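PDB 4NLC: ribosomal RNA processing protein 6 from Trypanosoma brucei brucei, which probably degrades and trims RNA from the 3' end as a 3'-5' exoribonuclease linked to the exosome, this construct being its catalytic core. Local coordinates for residues His180-Ser184 against Leu185-Val189; Tyr228-Asp231 against Arg232-Leu236. The protein carries 1 engineered substitution. All coordinates share one frame; numbering follows the deposited sequence.

Overall arrangement
Both contacts are local, each made within one continuous run of chain, and both lie in the 3'-5' exonuclease region, a family of the RNase H-like clan, within the catalytic core; the HRDC domain follows later in the sequence. Interaction 1 comes first, where the loop after helix 172-178 turns into helix 185-193. Interaction 2 follows along helix 226-238. Their centres are about 12 Å apart and they touch directly, Ala188 O lying 4.0 Å from Val229 CG2. Both pack against helix 172-178, and side chains of interaction 2 also rest on helix 185-193, so the start of that helix sits beside the buried contact on helix 226-238.

Interaction 1: residues His180-Ser184 against Leu185-Val189; sequences HMPHS and LAFAV
Pro182 lays its ring over one face of Phe187, CB sitting 3.6 Å from the ring centroid and only 7° off the normal, a CH-pi contact almost over the centre. CG and CD of the proline continue across the same ring toward its far end. Pro182 O also comes close, 3.2 Å from Phe187 CD2. Met181 CE reaches the ring edge, 4.0 Å from Phe187 CZ, after a bend at chi3 that brings the methyl back to the aromatic group. The two side chains cross at about a right angle. Phe187 reaches the loop because CG stands opposite its own backbone N (chi1 166°), which turns the ring back toward the loop, ahead of the helix start.

Ser184 is the N-cap of that helix. Its OG accepts from Phe187 N at 3.1 Å, with an N-H...O angle of 163°. The serine carbonyl then starts the regular helical pattern, Ala188 N donating to Ser184 O at 3.2 Å. Within the loop, His183 ND1 donates to Met181 O at 3.2 Å. This acceptor lies within the imidazole plane, and the donor meets a lone pair in the carbonyl plane.

Farther out, His183 O accepts from His149 NE2, and the Phe187 ring meets that of His191. His180, with positive phi, is the C-prime residue of the Schellman motif ending helix 172-178, so the loop links one helix's C-terminal cap to the N-cap of helix 185-193. Met181, His183 and Phe187 all rest on Leu176 of the preceding helix.

Interaction 2: residues Tyr228-Asp231 against Arg232-Leu236; sequences YVYD and RLKQL
Arg232 folds back along Tyr228, one helical turn earlier, and can be followed atom by atom. Its CB passes the main chain, 3.7 Å from Tyr228 O. CG moves over one face of the tyrosine ring, 3.9 Å from the centroid and toward the rim, in a CH-pi contact. Bends at chi2 (-73°) and chi3 keep the chain beside the ring, so CD passes 3.7 Å from Tyr228 OH. At the tip NH1 donates to Tyr228 OH at 2.9 Å, though the N-H...O angle of 143° is well short of straight. The phenol oxygen lies at the guanidinium edge, near its plane; the guanidinium and Tyr228 ring planes stand 79° apart. The arginine is thus held by its aliphatic part on the ring and by its charged end on the hydroxyl.

Tyr230 and Lys234 repeat the i to i+4 pairing on another side of the helix. Lys234 CD sits over the tyrosine face, 3.3 Å from CZ, a close CH-pi contact. The polar ends of both reach Gln54 OE1: Tyr230 OH makes a hydrogen bond to it, Lys234 NZ a weak one. Between Val229 and Leu233 the contact is purely apolar, CG1 to CD1 at 3.8 Å, with the side chains side by side. The carbonyls of residues 228-231 accept from the amides of 232-235 in alpha-helical order.

Asp231 OD1 forms a salt bridge with Arg117, and OD2 accepts from Thr61 N; Gln235 NE2 hydrogen-bonds to Glu60 and Lys58, ahead of strand 71-74. Leu233 packs on helix 172-178 and on Phe192 of helix 185-193, which Arg232 also touches; Tyr230 and Lys234 meet helix 249-261, and Tyr230 meets Phe170 of strand 169-171 edge-to-face.

Interaction 1: residues His180-Ser184 against Leu185-Val189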
loop_
_atom_site.group_PDB
_atom_site.type_symbol
_atom_site.label_atom_id
_atom_site.label_comp_id
_atom_site.label_asym_id
_atom_site.label_seq_id
_atom_site.Cartn_x
_atom_site.Cartn_y
_atom_site.Cartn_z
ATOM N N HIS A 180 -10.282 -21.057 -9.702
ATOM C CA HIS A 180 -9.229 -21.448 -10.629
ATOM C C HIS A 180 -9.292 -20.585 -11.888
ATOM O O HIS A 180 -9.245 -21.101 -13.011
ATOM C CB HIS A 180 -9.302 -22.963 -10.966
ATOM C CG HIS A 180 -9.096 -23.895 -9.815
ATOM N ND1 HIS A 180 -8.723 -23.438 -8.543
ATOM C CD2 HIS A 180 -9.246 -25.238 -9.766
ATOM C CE1 HIS A 180 -8.662 -24.523 -7.786
ATOM N NE2 HIS A 180 -8.956 -25.628 -8.481
ATOM N N MET A 181 -9.463 -19.275 -11.716
ATOM C CA MET A 181 -9.531 -18.466 -12.915
ATOM C C MET A 181 -8.634 -17.212 -12.803
ATOM O O MET A 181 -8.097 -16.957 -11.717
ATOM C CB MET A 181 -11.004 -18.158 -13.378
ATOM C CG MET A 181 -11.970 -17.723 -12.345
ATOM S SD MET A 181 -13.726 -17.880 -12.886
ATOM C CE MET A 181 -13.827 -16.585 -14.196
ATOM N N PRO A 182 -8.411 -16.465 -13.926
ATOM C CA PRO A 182 -7.610 -15.224 -13.847
ATOM C C PRO A 182 -8.165 -14.275 -12.784
ATOM O O PRO A 182 -9.354 -14.307 -12.477
ATOM C CB PRO A 182 -7.703 -14.649 -15.267
ATOM C CG PRO A 182 -7.957 -15.862 -16.139
ATOM C CD PRO A 182 -8.901 -16.691 -15.307
ATOM N N HIS A 183 -7.299 -13.494 -12.150
ATOM C CA HIS A 183 -7.746 -12.735 -10.989
ATOM C C HIS A 183 -7.281 -11.285 -10.890
ATOM O O HIS A 183 -7.467 -10.703 -9.818
ATOM C CB HIS A 183 -7.339 -13.508 -9.721
ATOM C CG HIS A 183 -5.967 -14.082 -9.816
ATOM N ND1 HIS A 183 -5.729 -15.254 -10.506
ATOM C CD2 HIS A 183 -4.788 -13.587 -9.381
ATOM C CE1 HIS A 183 -4.426 -15.468 -10.426
ATOM N NE2 HIS A 183 -3.820 -14.499 -9.752
ATOM N N SER A 184 -6.785 -10.652 -11.985
ATOM C CA SER A 184 -6.477 -9.215 -11.910
ATOM C C SER A 184 -7.784 -8.400 -11.921
ATOM O O SER A 184 -8.844 -8.927 -12.301
ATOM C CB SER A 184 -5.566 -8.773 -13.048
ATOM O OG SER A 184 -6.286 -8.563 -14.251
ATOM N N LEU A 185 -7.708 -7.117 -11.508
ATOM C CA LEU A 185 -8.869 -6.247 -11.493
ATOM C C LEU A 185 -9.398 -6.003 -12.907
ATOM O O LEU A 185 -10.606 -6.124 -13.128
ATOM C CB LEU A 185 -8.616 -4.909 -10.750
ATOM C CG LEU A 185 -9.809 -3.939 -10.722
ATOM C CD1 LEU A 185 -10.968 -4.495 -9.897
ATOM C CD2 LEU A 185 -9.405 -2.599 -10.201
ATOM N N ALA A 186 -8.489 -5.675 -13.848
ATOM C CA ALA A 186 -8.826 -5.452 -15.251
ATOM C C ALA A 186 -9.550 -6.680 -15.798
ATOM O O ALA A 186 -10.564 -6.507 -16.463
ATOM C CB ALA A 186 -7.565 -5.174 -16.075
ATOM N N PHE A 187 -9.059 -7.918 -15.493
ATOM C CA PHE A 187 -9.733 -9.138 -15.940
ATOM C C PHE A 187 -11.186 -9.192 -15.452
ATOM O O PHE A 187 -12.068 -9.383 -16.279
ATOM C CB PHE A 187 -8.986 -10.429 -15.521
ATOM C CG PHE A 187 -9.865 -11.644 -15.701
ATOM C CD1 PHE A 187 -10.123 -12.158 -16.973
ATOM C CD2 PHE A 187 -10.492 -12.238 -14.610
ATOM C CE1 PHE A 187 -10.965 -13.262 -17.142
ATOM C CE2 PHE A 187 -11.337 -13.346 -14.782
ATOM C CZ PHE A 187 -11.561 -13.857 -16.049
ATOM N N ALA A 188 -11.425 -9.041 -14.121
ATOM C CA ALA A 188 -12.755 -9.120 -13.493
ATOM C C ALA A 188 -13.743 -8.157 -14.125
ATOM O O ALA A 188 -14.860 -8.548 -14.468
ATOM C CB ALA A 188 -12.651 -8.838 -11.986
ATOM N N VAL A 189 -13.327 -6.898 -14.295
ATOM C CA VAL A 189 -14.170 -5.857 -14.875
ATOM C C VAL A 189 -14.470 -6.182 -16.336
ATOM O O VAL A 189 -15.628 -6.103 -16.755
ATOM C CB VAL A 189 -13.606 -4.433 -14.633
ATOM C CG1 VAL A 189 -14.445 -3.383 -15.346
ATOM C CG2 VAL A 189 -13.536 -4.129 -13.131
#

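Interaction 2: residues Tyr228-Asp231 against Arg232-Leu236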
loop_
_atom_site.group_PDB
_atom_site.type_symbol
_atom_site.label_atom_id
_atom_site.label_comp_id
_atom_site.label_asym_id
_atom_site.label_seq_id
_atom_site.Cartn_x
_atom_site.Cartn_y
_atom_site.Cartn_z
ATOM N N TYR A 228 -20.772 -5.206 -8.223
ATOM C CA TYR A 228 -21.431 -6.101 -9.202
ATOM C C TYR A 228 -20.593 -7.352 -9.352
ATOM O O TYR A 228 -21.147 -8.441 -9.384
ATOM C CB TYR A 228 -21.621 -5.436 -10.570
ATOM C CG TYR A 228 -22.169 -6.368 -11.644
ATOM C CD1 TYR A 228 -23.507 -6.760 -11.641
ATOM C CD2 TYR A 228 -21.357 -6.830 -12.676
ATOM C CE1 TYR A 228 -24.024 -7.590 -12.638
ATOM C CE2 TYR A 228 -21.860 -7.675 -13.673
ATOM C CZ TYR A 228 -23.198 -8.043 -13.652
ATOM O OH TYR A 228 -23.707 -8.849 -14.638
ATOM N N VAL A 229 -19.260 -7.191 -9.459
ATOM C CA VAL A 229 -18.275 -8.282 -9.577
ATOM C C VAL A 229 -18.435 -9.189 -8.357
ATOM O O VAL A 229 -18.523 -10.411 -8.495
ATOM C CB VAL A 229 -16.825 -7.714 -9.743
ATOM C CG1 VAL A 229 -15.754 -8.753 -9.414
ATOM C CG2 VAL A 229 -16.623 -7.162 -11.155
ATOM N N TYR A 230 -18.545 -8.570 -7.173
ATOM C CA TYR A 230 -18.761 -9.250 -5.896
ATOM C C TYR A 230 -20.028 -10.159 -5.967
ATOM O O TYR A 230 -19.947 -11.337 -5.638
ATOM C CB TYR A 230 -18.874 -8.195 -4.763
ATOM C CG TYR A 230 -19.369 -8.733 -3.439
ATOM C CD1 TYR A 230 -18.625 -9.673 -2.723
ATOM C CD2 TYR A 230 -20.531 -8.239 -2.854
ATOM C CE1 TYR A 230 -19.038 -10.124 -1.469
ATOM C CE2 TYR A 230 -20.955 -8.679 -1.595
ATOM C CZ TYR A 230 -20.205 -9.628 -0.909
ATOM O OH TYR A 230 -20.632 -10.118 0.299
ATOM N N ASP A 231 -21.167 -9.609 -6.434
ATOM C CA ASP A 231 -22.439 -10.330 -6.602
ATOM C C ASP A 231 -22.268 -11.540 -7.556
ATOM O O ASP A 231 -22.659 -12.652 -7.218
ATOM C CB ASP A 231 -23.521 -9.388 -7.159
ATOM C CG ASP A 231 -24.026 -8.291 -6.249
ATOM O OD1 ASP A 231 -23.750 -8.348 -5.037
ATOM O OD2 ASP A 231 -24.737 -7.401 -6.742
ATOM N N ARG A 232 -21.613 -11.326 -8.702
ATOM C CA ARG A 232 -21.349 -12.376 -9.694
ATOM C C ARG A 232 -20.427 -13.504 -9.180
ATOM O O ARG A 232 -20.701 -14.686 -9.437
ATOM C CB ARG A 232 -20.814 -11.757 -10.990
ATOM C CG ARG A 232 -21.865 -10.926 -11.773
ATOM C CD ARG A 232 -22.940 -11.739 -12.492
ATOM N NE ARG A 232 -22.382 -12.704 -13.450
ATOM C CZ ARG A 232 -22.026 -12.423 -14.701
ATOM N NH1 ARG A 232 -22.179 -11.193 -15.187
ATOM N NH2 ARG A 232 -21.515 -13.369 -15.477
ATOM N N LEU A 233 -19.356 -13.145 -8.427
ATOM C CA LEU A 233 -18.447 -14.143 -7.833
ATOM C C LEU A 233 -19.141 -14.949 -6.730
ATOM O O LEU A 233 -18.895 -16.147 -6.613
ATOM C CB LEU A 233 -17.163 -13.499 -7.318
ATOM C CG LEU A 233 -16.239 -12.937 -8.396
ATOM C CD1 LEU A 233 -15.130 -12.103 -7.775
ATOM C CD2 LEU A 233 -15.668 -14.043 -9.245
ATOM N N LYS A 234 -20.032 -14.295 -5.945
ATOM C CA LYS A 234 -20.834 -14.971 -4.910
ATOM C C LYS A 234 -21.685 -16.069 -5.520
ATOM O O LYS A 234 -21.693 -17.174 -4.992
ATOM C CB LYS A 234 -21.753 -13.983 -4.164
ATOM C CG LYS A 234 -21.071 -13.326 -2.982
ATOM C CD LYS A 234 -21.826 -12.116 -2.452
ATOM C CE LYS A 234 -23.250 -12.352 -2.025
ATOM N NZ LYS A 234 -23.740 -11.276 -1.115
ATOM N N GLN A 235 -22.360 -15.786 -6.649
ATOM C CA GLN A 235 -23.201 -16.776 -7.357
ATOM C C GLN A 235 -22.372 -17.950 -7.878
ATOM O O GLN A 235 -22.794 -19.087 -7.728
ATOM C CB GLN A 235 -23.992 -16.133 -8.501
ATOM C CG GLN A 235 -24.922 -15.023 -8.032
ATOM C CD GLN A 235 -25.512 -14.241 -9.176
ATOM O OE1 GLN A 235 -24.941 -14.133 -10.262
ATOM N NE2 GLN A 235 -26.652 -13.638 -8.937
ATOM N N LEU A 236 -21.183 -17.677 -8.448
ATOM C CA LEU A 236 -20.268 -18.705 -8.948
ATOM C C LEU A 236 -19.708 -19.569 -7.816
ATOM O O LEU A 236 -19.537 -20.764 -8.000
ATOM C CB LEU A 236 -19.106 -18.071 -9.734
ATOM C CG LEU A 236 -19.423 -17.609 -11.151
ATOM C CD1 LEU A 236 -18.331 -16.678 -11.673
ATOM C CD2 LEU A 236 -19.628 -18.811 -12.101
#